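Local coordinates for putrescine aminotransferase (PDB 6GWI), which probably transfers amino groups from amines such as putrescine to keto acids or aldehydes, using pyridoxal-5'-phosphate as cofactor, at residues E37-H42 and R48-M53; R129-L134 and G300-E305; T200-L205 and E236-A241. One frame throughout, in Å; residues are numbered along the deposited sequence.

Interaction 1 of 3, residues E37-H42 and R48-M53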
loop_
_atom_site.group_PDB
_atom_site.type_symbol
_atom_site.label_atom_id
_atom_site.label_comp_id
_atom_site.label_asym_id
_atom_site.label_seq_id
_atom_site.Cartn_x
_atom_site.Cartn_y
_atom_site.Cartn_z
ATOM N N GLU B 37 -16.370 20.565 -2.963
ATOM C CA GLU B 37 -16.456 21.460 -1.820
ATOM C C GLU B 37 -17.569 20.963 -0.914
ATOM O O GLU B 37 -18.608 20.505 -1.398
ATOM C CB GLU B 37 -16.749 22.902 -2.252
ATOM C CG GLU B 37 -15.544 23.829 -2.278
ATOM C CD GLU B 37 -14.966 24.077 -0.897
ATOM O OE1 GLU B 37 -13.725 24.078 -0.765
ATOM O OE2 GLU B 37 -15.752 24.265 0.056
ATOM N N GLY B 38 -17.353 21.050 0.393
ATOM C CA GLY B 38 -18.392 20.622 1.315
ATOM C C GLY B 38 -18.637 19.137 1.156
ATOM O O GLY B 38 -17.716 18.321 1.261
ATOM N N VAL B 39 -19.891 18.774 0.908
ATOM C CA VAL B 39 -20.258 17.388 0.647
ATOM C C VAL B 39 -20.540 17.152 -0.841
ATOM O O VAL B 39 -21.149 16.145 -1.201
ATOM C CB VAL B 39 -21.451 16.949 1.512
ATOM C CG1 VAL B 39 -21.131 17.126 2.988
ATOM C CG2 VAL B 39 -22.708 17.738 1.140
ATOM N N TYR B 40 -20.102 18.064 -1.713
ATOM C CA TYR B 40 -20.446 18.027 -3.129
ATOM C C TYR B 40 -19.207 17.860 -3.997
ATOM O O TYR B 40 -18.168 18.476 -3.740
ATOM C CB TYR B 40 -21.180 19.311 -3.549
ATOM C CG TYR B 40 -22.521 19.487 -2.884
ATOM C CD1 TYR B 40 -23.663 18.927 -3.436
ATOM C CD2 TYR B 40 -22.647 20.204 -1.702
ATOM C CE1 TYR B 40 -24.893 19.077 -2.834
ATOM C CE2 TYR B 40 -23.874 20.358 -1.090
ATOM C CZ TYR B 40 -24.994 19.790 -1.662
ATOM O OH TYR B 40 -26.225 19.934 -1.067
ATOM N N ILE B 41 -19.343 17.046 -5.043
ATOM C CA ILE B 41 -18.318 16.894 -6.065
ATOM C C ILE B 41 -18.841 17.493 -7.364
ATOM O O ILE B 41 -20.050 17.651 -7.568
ATOM C CB ILE B 41 -17.912 15.421 -6.281
ATOM C CG1 ILE B 41 -19.117 14.601 -6.753
ATOM C CG2 ILE B 41 -17.326 14.856 -5.001
ATOM C CD1 ILE B 41 -18.795 13.167 -7.107
ATOM N N HIS B 42 -17.912 17.804 -8.262
ATOM C CA HIS B 42 -18.235 18.379 -9.559
ATOM C C HIS B 42 -17.496 17.613 -10.645
ATOM O O HIS B 42 -16.352 17.193 -10.447
ATOM C CB HIS B 42 -17.851 19.858 -9.615
ATOM C CG HIS B 42 -18.571 20.709 -8.616
ATOM N ND1 HIS B 42 -18.239 20.729 -7.277
ATOM C CD2 HIS B 42 -19.600 21.576 -8.760
ATOM C CE1 HIS B 42 -19.034 21.569 -6.641
ATOM N NE2 HIS B 42 -19.869 22.097 -7.517
ATOM N N ARG B 48 -23.041 19.243 -10.476
ATOM C CA ARG B 48 -22.782 19.192 -9.042
ATOM C C ARG B 48 -23.529 17.998 -8.463
ATOM O O ARG B 48 -24.734 17.845 -8.697
ATOM C CB ARG B 48 -23.223 20.492 -8.366
ATOM C CG ARG B 48 -22.691 20.657 -6.951
ATOM C CD ARG B 48 -23.015 22.036 -6.372
ATOM N NE ARG B 48 -24.248 22.047 -5.589
ATOM C CZ ARG B 48 -24.340 22.484 -4.332
ATOM N NH1 ARG B 48 -23.281 22.975 -3.699
ATOM N NH2 ARG B 48 -25.509 22.442 -3.707
ATOM N N ILE B 49 -22.819 17.155 -7.717
ATOM C CA ILE B 49 -23.375 15.913 -7.194
ATOM C C ILE B 49 -23.134 15.848 -5.693
ATOM O O ILE B 49 -22.011 16.073 -5.231
ATOM C CB ILE B 49 -22.757 14.682 -7.887
ATOM C CG1 ILE B 49 -22.920 14.776 -9.406
ATOM C CG2 ILE B 49 -23.395 13.406 -7.379
ATOM C CD1 ILE B 49 -21.623 15.036 -10.141
ATOM N N LEU B 50 -24.181 15.524 -4.935
ATOM C CA LEU B 50 -24.040 15.293 -3.501
ATOM C C LEU B 50 -23.331 13.960 -3.271
ATOM O O LEU B 50 -23.865 12.901 -3.618
ATOM C CB LEU B 50 -25.415 15.307 -2.833
ATOM C CG LEU B 50 -25.497 15.553 -1.323
ATOM C CD1 LEU B 50 -26.959 15.677 -0.885
ATOM C CD2 LEU B 50 -24.812 14.455 -0.523
ATOM N N ASP B 51 -22.132 14.007 -2.687
ATOM C CA ASP B 51 -21.306 12.810 -2.508
ATOM C C ASP B 51 -21.763 12.068 -1.258
ATOM O O ASP B 51 -21.229 12.252 -0.164
ATOM C CB ASP B 51 -19.828 13.175 -2.417
ATOM C CG ASP B 51 -18.919 11.949 -2.392
ATOM O OD1 ASP B 51 -19.432 10.815 -2.498
ATOM O OD2 ASP B 51 -17.688 12.118 -2.259
ATOM N N GLY B 52 -22.764 11.207 -1.429
ATOM C CA GLY B 52 -23.255 10.384 -0.343
ATOM C C GLY B 52 -22.323 9.281 0.116
ATOM O O GLY B 52 -22.660 8.580 1.076
ATOM N N MET B 53 -21.168 9.104 -0.531
ATOM C CA MET B 53 -20.197 8.090 -0.134
ATOM C C MET B 53 -18.895 8.684 0.396
ATOM O O MET B 53 -17.948 7.934 0.662
ATOM C CB MET B 53 -19.881 7.160 -1.310
ATOM C CG MET B 53 -20.986 6.184 -1.677
ATOM S SD MET B 53 -21.414 5.024 -0.357
ATOM C CE MET B 53 -19.880 4.115 -0.165
#
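R48 lays its guanidinium flat over one face of the Y40 ring. The planes are 12° apart, and CZ of R48 stands 3.6 Å from the ring centroid, almost on the ring normal. This is a cation-pi stack. R48 CG is anti to the backbone N (chi1 -166°), and the chain then bends at chi3 (94°), which folds the guanidinium over the ring. The Y40 hydroxyl is hydrogen-bonded to E434 of helix 429-450. H42 runs alongside R48 on the same face, with H42 NE2 3.2 Å from R48 CG. Y40 CE1 also lies 3.8 Å from L50 CB.

I41 and I49 pack on the other face, I41 CG1 to I49 CB 3.8 Å. Two hydrogen bonds join their backbones: I41 N to I49 O and I49 N to I41 O are each 2.8 Å. D51 N adds a third, to V39 O. D51 OD1 accepts from M53 N, a capping bond ahead of helix 54-57. D51 OD2 is hydrogen-bonded to the Y63 hydroxyl and to G55 N. Y82 of the second subunit packs on I41 and D51. The pairing is that of an antiparallel beta hairpin, part of a small three-stranded sheet near the N-terminus.

Interaction 2 of 3, residues R129-L134 and G300-E305; sequences RRYWAL and GDRVAE
With CG anti to the backbone N (chi1 171°), Y131 extends its ring to helix 301-311. R302 has the same first torsion (chi1 176°), and its chain bends only further out, at chi3. Its CG and CD therefore come to the tyrosine hydroxyl while the guanidinium goes on past it. Y131 OH is 3.4 Å from R302 CG and 3.6 Å from R302 CD. These are contacts of an oxygen with methylene groups, and no hydrogen bond crosses between the two segments.

The guanidinium and phenol planes are nearly parallel, 11° apart, but the two groups are not stacked. V303 meets the ring nearer its base. Its CG2 comes over one face of Y131, offset toward the rim, 4.2 Å from Y131 CD1. The backbone is closer still: V303 CA is 3.8 Å from the same CD1. R302 O reaches Y131 CE1 at 3.5 Å, from an oblique direction. One tyrosine thus spans two successive residues of the facing helix, touching main chain and side chain alike. The contact is small and rests on van der Waals packing.

On its own helix, Y131 sits against W132, with Y131 CE2 3.6 Å above the indole plane. The indole N-H of W132 is bonded to the carbonyl of A218.

The two segments are the end of helix 117-134 and the start of helix 301-311, with G300 as N-cap of the latter. T306 continues the packing against Y131 and L134. L252 of strand 252-255 touches Y131, W132 and V303, so the two helices pack together on strand 252-255 of the central sheet of the large domain.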
loop_
_atom_site.group_PDB
_atom_site.type_symbol
_atom_site.label_atom_id
_atom_site.label_comp_id
_atom_site.label_asym_id
_atom_site.label_seq_id
_atom_site.Cartn_x
_atom_site.Cartn_y
_atom_site.Cartn_z
ATOM N N ARG B 129 0.801 -14.372 12.778
ATOM C CA ARG B 129 1.494 -15.648 12.634
ATOM C C ARG B 129 2.879 -15.602 13.257
ATOM O O ARG B 129 3.331 -16.601 13.828
ATOM C CB ARG B 129 1.538 -16.029 11.150
ATOM C CG ARG B 129 0.176 -16.574 10.670
ATOM C CD ARG B 129 -0.001 -16.690 9.146
ATOM N NE ARG B 129 -1.237 -17.419 8.830
ATOM C CZ ARG B 129 -1.646 -17.755 7.606
ATOM N NH1 ARG B 129 -0.929 -17.437 6.537
ATOM N NH2 ARG B 129 -2.784 -18.420 7.453
ATOM N N ARG B 130 3.541 -14.447 13.204
ATOM C CA ARG B 130 4.787 -14.274 13.937
ATOM C C ARG B 130 4.551 -14.388 15.437
ATOM O O ARG B 130 5.343 -15.012 16.153
ATOM C CB ARG B 130 5.400 -12.922 13.579
ATOM C CG ARG B 130 6.671 -12.559 14.331
ATOM C CD ARG B 130 7.842 -13.502 14.043
ATOM N NE ARG B 130 9.077 -12.990 14.642
ATOM C CZ ARG B 130 10.166 -13.714 14.885
ATOM N NH1 ARG B 130 10.202 -15.006 14.581
ATOM N NH2 ARG B 130 11.228 -13.142 15.438
ATOM N N TYR B 131 3.453 -13.807 15.925
ATOM C CA TYR B 131 3.127 -13.857 17.345
ATOM C C TYR B 131 3.096 -15.292 17.853
ATOM O O TYR B 131 3.798 -15.647 18.805
ATOM C CB TYR B 131 1.781 -13.174 17.590
ATOM C CG TYR B 131 1.251 -13.362 18.990
ATOM C CD1 TYR B 131 1.713 -12.580 20.041
ATOM C CD2 TYR B 131 0.290 -14.324 19.259
ATOM C CE1 TYR B 131 1.229 -12.754 21.319
ATOM C CE2 TYR B 131 -0.196 -14.503 20.525
ATOM C CZ TYR B 131 0.275 -13.719 21.553
ATOM O OH TYR B 131 -0.217 -13.904 22.820
ATOM N N TRP B 132 2.275 -16.136 17.225
ATOM C CA TRP B 132 2.117 -17.498 17.718
ATOM C C TRP B 132 3.398 -18.304 17.556
ATOM O O TRP B 132 3.688 -19.171 18.388
ATOM C CB TRP B 132 0.942 -18.172 17.009
ATOM C CG TRP B 132 -0.372 -17.630 17.478
ATOM C CD1 TRP B 132 -1.268 -16.904 16.750
ATOM C CD2 TRP B 132 -0.927 -17.751 18.794
ATOM N NE1 TRP B 132 -2.347 -16.569 17.529
ATOM C CE2 TRP B 132 -2.164 -17.078 18.787
ATOM C CE3 TRP B 132 -0.500 -18.365 19.977
ATOM C CZ2 TRP B 132 -2.982 -17.005 19.915
ATOM C CZ3 TRP B 132 -1.315 -18.293 21.097
ATOM C CH2 TRP B 132 -2.538 -17.613 21.059
ATOM N N ALA B 133 4.190 -18.021 16.518
ATOM C CA ALA B 133 5.494 -18.661 16.394
ATOM C C ALA B 133 6.385 -18.318 17.583
ATOM O O ALA B 133 7.050 -19.196 18.145
ATOM C CB ALA B 133 6.158 -18.249 15.080
ATOM N N LEU B 134 6.386 -17.053 18.005
ATOM C CA LEU B 134 7.208 -16.670 19.146
ATOM C C LEU B 134 6.675 -17.261 20.445
ATOM O O LEU B 134 7.446 -17.466 21.389
ATOM C CB LEU B 134 7.301 -15.147 19.247
ATOM C CG LEU B 134 8.068 -14.429 18.136
ATOM C CD1 LEU B 134 7.835 -12.923 18.214
ATOM C CD2 LEU B 134 9.550 -14.752 18.211
ATOM N N GLY B 300 -2.454 -4.280 20.111
ATOM C CA GLY B 300 -2.735 -4.462 21.516
ATOM C C GLY B 300 -1.511 -4.904 22.291
ATOM O O GLY B 300 -0.543 -5.436 21.745
ATOM N N ASP B 301 -1.578 -4.691 23.609
ATOM C CA ASP B 301 -0.433 -4.960 24.472
ATOM C C ASP B 301 0.010 -6.415 24.390
ATOM O O ASP B 301 1.208 -6.709 24.478
ATOM C CB ASP B 301 -0.771 -4.607 25.923
ATOM C CG ASP B 301 -0.823 -3.115 26.171
ATOM O OD1 ASP B 301 -0.207 -2.355 25.395
ATOM O OD2 ASP B 301 -1.466 -2.702 27.159
ATOM N N ARG B 302 -0.938 -7.345 24.266
ATOM C CA ARG B 302 -0.577 -8.761 24.247
ATOM C C ARG B 302 0.304 -9.093 23.047
ATOM O O ARG B 302 1.327 -9.771 23.188
ATOM C CB ARG B 302 -1.828 -9.638 24.307
ATOM C CG ARG B 302 -1.513 -11.120 24.198
ATOM C CD ARG B 302 -2.664 -12.001 24.658
ATOM N NE ARG B 302 -2.913 -11.774 26.084
ATOM C CZ ARG B 302 -3.914 -12.303 26.781
ATOM N NH1 ARG B 302 -4.785 -13.116 26.201
ATOM N NH2 ARG B 302 -4.035 -12.022 28.070
ATOM N N VAL B 303 -0.089 -8.654 21.848
ATOM C CA VAL B 303 0.741 -8.921 20.676
ATOM C C VAL B 303 2.012 -8.080 20.727
ATOM O O VAL B 303 3.108 -8.564 20.418
ATOM C CB VAL B 303 -0.053 -8.673 19.380
ATOM C CG1 VAL B 303 0.865 -8.753 18.153
ATOM C CG2 VAL B 303 -1.191 -9.676 19.264
ATOM N N ALA B 304 1.889 -6.809 21.115
ATOM C CA ALA B 304 3.047 -5.922 21.124
ATOM C C ALA B 304 4.146 -6.447 22.041
ATOM O O ALA B 304 5.332 -6.409 21.689
ATOM C CB ALA B 304 2.618 -4.518 21.551
ATOM N N GLU B 305 3.776 -6.940 23.224
ATOM C CA GLU B 305 4.784 -7.344 24.198
ATOM C C GLU B 305 5.570 -8.560 23.722
ATOM O O GLU B 305 6.781 -8.650 23.949
ATOM C CB GLU B 305 4.124 -7.628 25.546
ATOM C CG GLU B 305 3.823 -6.371 26.350
ATOM C CD GLU B 305 5.072 -5.606 26.744
ATOM O OE1 GLU B 305 6.014 -6.229 27.279
ATOM O OE2 GLU B 305 5.114 -4.379 26.510
#

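Interaction 3 of 3, residues T200-L205 and E236-A241; sequences TCAEAL and ESYWPA
A202 CB and A241 CB touch methyl to methyl at 3.4 Å, an apolar contact tighter than usual for two carbons. It joins helix 194-212 to helix 238-248. A202 CA and A241 CA are 5.7 Å apart, so small side chains let the backbones come close. Y238 CG is anti to the backbone N (chi1 177°), and this carries the ring across to the other helix. There Y238 CE1 makes a second apolar contact, 3.7 Å from C201 CB.

The ring also meets main chain: A202 N lies 3.7 Å from Y238 CE1, in an oblique direction.

The polar link runs through water. No direct hydrogen bond joins the segments. One water donates to C201 O at 2.8 Å and accepts from Y238 OH at 2.7 Å. It thus ties the phenol to a helix carbonyl. R146 NH1 also bonds to Y238 OH, so two partners hold the hydroxyl.

Ring packing lies within one segment: Y238 CE2 stands 3.9 Å above the W239 ring plane. F220 of strand 217-222 touches Y238, W239 and L205. This is close helix-helix packing against a mainly parallel beta-sheet, as in the large PLP-binding domain of fold-type I aminotransferases.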
loop_
_atom_site.group_PDB
_atom_site.type_symbol
_atom_site.label_atom_id
_atom_site.label_comp_id
_atom_site.label_asym_id
_atom_site.label_seq_id
_atom_site.Cartn_x
_atom_site.Cartn_y
_atom_site.Cartn_z
ATOM N N THR B 200 -26.839 -17.880 15.860
ATOM C CA THR B 200 -26.410 -18.903 14.912
ATOM C C THR B 200 -25.108 -18.502 14.225
ATOM O O THR B 200 -24.178 -19.305 14.105
ATOM C CB THR B 200 -27.507 -19.141 13.874
ATOM O OG1 THR B 200 -28.685 -19.626 14.526
ATOM C CG2 THR B 200 -27.059 -20.147 12.823
ATOM N N CYS B 201 -25.020 -17.248 13.778
ATOM C CA CYS B 201 -23.821 -16.803 13.074
ATOM C C CYS B 201 -22.615 -16.730 14.002
ATOM O O CYS B 201 -21.483 -16.949 13.555
ATOM C CB CYS B 201 -24.100 -15.462 12.402
ATOM S SG CYS B 201 -25.327 -15.618 11.083
ATOM N N ALA B 202 -22.828 -16.420 15.284
ATOM C CA ALA B 202 -21.745 -16.512 16.259
ATOM C C ALA B 202 -21.341 -17.963 16.497
ATOM O O ALA B 202 -20.151 -18.266 16.641
ATOM C CB ALA B 202 -22.159 -15.853 17.575
ATOM N N GLU B 203 -22.318 -18.874 16.568
ATOM C CA GLU B 203 -21.995 -20.285 16.760
ATOM C C GLU B 203 -21.213 -20.843 15.578
ATOM O O GLU B 203 -20.449 -21.801 15.738
ATOM C CB GLU B 203 -23.272 -21.095 16.988
ATOM C CG GLU B 203 -23.042 -22.593 17.194
ATOM C CD GLU B 203 -21.993 -22.902 18.254
ATOM O OE1 GLU B 203 -21.816 -22.087 19.185
ATOM O OE2 GLU B 203 -21.346 -23.967 18.157
ATOM N N ALA B 204 -21.392 -20.262 14.388
ATOM C CA ALA B 204 -20.615 -20.692 13.230
ATOM C C ALA B 204 -19.122 -20.524 13.471
ATOM O O ALA B 204 -18.322 -21.326 12.975
ATOM C CB ALA B 204 -21.038 -19.907 11.988
ATOM N N LEU B 205 -18.726 -19.491 14.219
ATOM C CA LEU B 205 -17.318 -19.321 14.562
ATOM C C LEU B 205 -16.816 -20.490 15.401
ATOM O O LEU B 205 -15.769 -21.078 15.107
ATOM C CB LEU B 205 -17.112 -18.003 15.307
ATOM C CG LEU B 205 -15.688 -17.774 15.816
ATOM C CD1 LEU B 205 -14.701 -17.748 14.644
ATOM C CD2 LEU B 205 -15.594 -16.493 16.631
ATOM N N GLU B 236 -28.249 -7.387 17.131
ATOM C CA GLU B 236 -27.667 -6.975 18.403
ATOM C C GLU B 236 -27.160 -8.160 19.213
ATOM O O GLU B 236 -26.306 -7.977 20.088
ATOM C CB GLU B 236 -28.691 -6.176 19.211
ATOM C CG GLU B 236 -29.049 -4.839 18.577
ATOM C CD GLU B 236 -30.110 -4.081 19.351
ATOM O OE1 GLU B 236 -30.451 -4.506 20.474
ATOM O OE2 GLU B 236 -30.602 -3.056 18.832
ATOM N N SER B 237 -27.664 -9.364 18.942
ATOM C CA SER B 237 -27.221 -10.572 19.626
ATOM C C SER B 237 -25.878 -11.086 19.122
ATOM O O SER B 237 -25.261 -11.922 19.791
ATOM C CB SER B 237 -28.271 -11.674 19.463
ATOM O OG SER B 237 -28.399 -12.044 18.099
ATOM N N TYR B 238 -25.410 -10.611 17.968
ATOM C CA TYR B 238 -24.275 -11.251 17.312
ATOM C C TYR B 238 -22.987 -11.054 18.103
ATOM O O TYR B 238 -22.336 -12.026 18.502
ATOM C CB TYR B 238 -24.128 -10.714 15.886
ATOM C CG TYR B 238 -22.927 -11.267 15.150
ATOM C CD1 TYR B 238 -22.904 -12.583 14.707
ATOM C CD2 TYR B 238 -21.821 -10.466 14.889
ATOM C CE1 TYR B 238 -21.807 -13.089 14.029
ATOM C CE2 TYR B 238 -20.721 -10.961 14.209
ATOM C CZ TYR B 238 -20.718 -12.272 13.784
ATOM O OH TYR B 238 -19.622 -12.760 13.109
ATOM N N TRP B 239 -22.594 -9.808 18.331
ATOM C CA TRP B 239 -21.278 -9.562 18.905
ATOM C C TRP B 239 -21.187 -10.015 20.359
ATOM O O TRP B 239 -20.130 -10.510 20.772
ATOM C CB TRP B 239 -20.901 -8.085 18.768
ATOM C CG TRP B 239 -20.305 -7.779 17.417
ATOM C CD1 TRP B 239 -20.817 -6.954 16.457
ATOM C CD2 TRP B 239 -19.096 -8.327 16.872
ATOM N NE1 TRP B 239 -19.995 -6.943 15.354
ATOM C CE2 TRP B 239 -18.933 -7.778 15.584
ATOM C CE3 TRP B 239 -18.135 -9.222 17.350
ATOM C CZ2 TRP B 239 -17.847 -8.095 14.769
ATOM C CZ3 TRP B 239 -17.057 -9.534 16.541
ATOM C CH2 TRP B 239 -16.922 -8.973 15.264
ATOM N N PRO B 240 -22.243 -9.866 21.171
ATOM C CA PRO B 240 -22.186 -10.458 22.519
ATOM C C PRO B 240 -21.965 -11.957 22.488
ATOM O O PRO B 240 -21.215 -12.494 23.312
ATOM C CB PRO B 240 -23.554 -10.101 23.120
ATOM C CG PRO B 240 -23.971 -8.874 22.393
ATOM C CD PRO B 240 -23.476 -9.081 20.978
ATOM N N ALA B 241 -22.611 -12.653 21.550
ATOM C CA ALA B 241 -22.402 -14.090 21.419
ATOM C C ALA B 241 -21.005 -14.400 20.887
ATOM O O ALA B 241 -20.390 -15.391 21.298
ATOM C CB ALA B 241 -23.481 -14.693 20.519
HETATM O O HOH W 1 -20.333 -15.024 11.832
#

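Overall arrangement
All three contacts are mainly buried, though R48 in interaction 1 and R302 in interaction 2 are exposed. Interaction 1 joins neighbouring strands of a hairpin and relies on backbone hydrogen bonds and a cation-pi stack. Interactions 2 and 3 join helices and have no direct hydrogen bond across; each uses one tyrosine, and interaction 3 adds a water. The helices of both lie beside the same mainly parallel central sheet, next to strand 252-255 in interaction 2 and strand 217-222 in interaction 3. Their centres are about 26 Å apart. Interaction 1 lies across the chain's centre from both. Segments of interactions 1 and 2 touch the second subunit; those of interaction 3 do not.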